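Local atomic coordinates of ferric uptake regulation protein (Helicobacter pylori, PDB entry 2XIG), a protein that probably acts as a dimeric global repressor that uses ferrous iron as cofactor to bind the operators of its target genes. Residues E115-Q120 with I132-K137. The protein carries 2 engineered substitutions. Residues are numbered along the deposited sequence; the frame is centred on the assembly and turned at random.
Sequences EIENRQ and ISHDMK. With ZN (zinc ion), chain N.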
# COMPACT_ATOMS: atom_id res chain seq x y z
N GLU C 115 -1.53 32.56 -4.15
CA GLU C 115 -0.82 32.76 -2.89
C GLU C 115 0.11 31.59 -2.52
O GLU C 115 1.20 31.78 -2.00
CB GLU C 115 -1.81 33.09 -1.75
CG GLU C 115 -2.53 34.42 -1.97
CD GLU C 115 -3.41 34.86 -0.80
OE1 GLU C 115 -3.80 34.00 0.03
OE2 GLU C 115 -3.73 36.06 -0.73
N ILE C 116 -0.33 30.37 -2.81
CA ILE C 116 0.54 29.22 -2.61
C ILE C 116 1.71 29.29 -3.58
O ILE C 116 2.87 29.06 -3.20
CB ILE C 116 -0.20 27.89 -2.84
CG1 ILE C 116 -1.03 27.54 -1.61
CG2 ILE C 116 0.79 26.78 -3.16
CD1 ILE C 116 -1.70 26.18 -1.69
N GLU C 117 1.42 29.63 -4.83
CA GLU C 117 2.47 29.76 -5.83
C GLU C 117 3.49 30.80 -5.38
O GLU C 117 4.70 30.57 -5.49
CB GLU C 117 1.89 30.12 -7.20
CG GLU C 117 0.92 29.08 -7.77
CD GLU C 117 1.60 27.78 -8.19
OE1 GLU C 117 2.80 27.78 -8.53
OE2 GLU C 117 0.91 26.75 -8.20
N ASN C 118 3.02 31.94 -4.89
CA ASN C 118 3.94 32.96 -4.40
C ASN C 118 4.73 32.48 -3.18
O ASN C 118 5.93 32.77 -3.05
CB ASN C 118 3.20 34.26 -4.06
CG ASN C 118 4.15 35.38 -3.68
OD1 ASN C 118 5.07 35.72 -4.43
ND2 ASN C 118 3.93 35.96 -2.51
N ARG C 119 4.07 31.76 -2.27
CA ARG C 119 4.73 31.30 -1.05
C ARG C 119 5.87 30.32 -1.34
O ARG C 119 6.90 30.33 -0.65
CB ARG C 119 3.74 30.69 -0.07
CG ARG C 119 4.37 30.24 1.24
CD ARG C 119 5.08 31.37 1.96
NE ARG C 119 5.87 30.88 3.09
CZ ARG C 119 6.74 31.62 3.78
NH1 ARG C 119 6.94 32.89 3.45
NH2 ARG C 119 7.41 31.09 4.79
N GLN C 120 5.70 29.47 -2.34
CA GLN C 120 6.78 28.57 -2.74
C GLN C 120 7.99 29.37 -3.20
O GLN C 120 9.13 29.01 -2.90
CB GLN C 120 6.31 27.62 -3.84
CG GLN C 120 5.23 26.65 -3.38
CD GLN C 120 4.62 25.88 -4.53
OE1 GLN C 120 4.78 26.25 -5.70
NE2 GLN C 120 3.92 24.81 -4.22
N ILE C 132 12.49 26.18 -10.33
CA ILE C 132 12.35 25.82 -11.73
C ILE C 132 10.98 25.24 -12.02
O ILE C 132 10.25 25.72 -12.88
CB ILE C 132 13.39 24.78 -12.14
CG1 ILE C 132 14.80 25.38 -12.07
CG2 ILE C 132 13.07 24.22 -13.52
CD1 ILE C 132 14.97 26.68 -12.87
N SER C 133 10.64 24.17 -11.30
CA SER C 133 9.30 23.63 -11.39
C SER C 133 8.90 23.02 -10.06
O SER C 133 9.70 22.93 -9.12
CB SER C 133 9.20 22.58 -12.50
OG SER C 133 9.94 21.42 -12.18
N HIS C 134 7.65 22.59 -9.98
CA HIS C 134 7.19 21.93 -8.77
C HIS C 134 6.13 20.90 -9.10
O HIS C 134 5.50 20.95 -10.16
CB HIS C 134 6.66 22.95 -7.77
CG HIS C 134 5.46 23.70 -8.24
ND1 HIS C 134 5.56 24.85 -9.01
CD2 HIS C 134 4.14 23.49 -8.05
CE1 HIS C 134 4.34 25.29 -9.28
NE2 HIS C 134 3.47 24.49 -8.71
N ASP C 135 5.96 19.94 -8.19
CA ASP C 135 4.92 18.93 -8.30
C ASP C 135 4.23 18.92 -6.95
O ASP C 135 4.87 18.69 -5.91
CB ASP C 135 5.54 17.56 -8.60
CG ASP C 135 4.49 16.48 -8.76
OD1 ASP C 135 3.88 16.40 -9.84
OD2 ASP C 135 4.28 15.70 -7.81
N MET C 136 2.93 19.20 -6.95
CA MET C 136 2.17 19.31 -5.72
C MET C 136 0.87 18.54 -5.88
O MET C 136 0.08 18.83 -6.77
CB MET C 136 1.90 20.78 -5.39
CG MET C 136 0.90 21.02 -4.26
SD MET C 136 0.76 22.79 -3.88
CE MET C 136 -0.63 22.82 -2.77
N LYS C 137 0.68 17.54 -5.03
CA LYS C 137 -0.55 16.76 -5.03
C LYS C 137 -1.08 16.72 -3.62
O LYS C 137 -0.32 16.51 -2.67
CB LYS C 137 -0.32 15.33 -5.51
CG LYS C 137 0.23 15.21 -6.91
CD LYS C 137 0.91 13.87 -7.09
CE LYS C 137 1.93 13.92 -8.21
NZ LYS C 137 3.12 13.10 -7.88
ZN ZN N . 1.49 24.94 -8.89
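A bend in Glu-117 at chi2 (-70°) and the chi1 of His-134 (64°), which sets CG between its backbone N and carbonyl carbon, bring carboxylate and ring together at a zinc ion. Glu-117 OE2 and His-134 NE2 each bind the metal at 2.0 Å, joining helix 114-126 to strand 130-141. The other carboxylate oxygen, OE1, comes obliquely to within 3.0 Å of His-134 CE1, the two planes turned 46° apart. Gln-120, extended beyond CG, reaches over one face of the imidazole: its OE1 sits above the ring centre, 3.5 Å from the plane, with the amide steeply inclined to it. The amide NE2 lies 3.8 Å from Met-136 SD and is buried without a polar partner. Farther from the metal, an extended Met-136 brings CE within 3.7 Å of Ile-116 CD1, an apolar contact between helix and strand. His-96 and Asp-98 complete the site, and the strand pairs antiparallel with a strand of the second subunit, as befits the dimerization domain of a Fur protein. These four residues probably also bind iron, consistent with a regulatory site; the zinc ties helix to strand, and its positive charge would offset the carboxylates of Glu-117 and Asp-98.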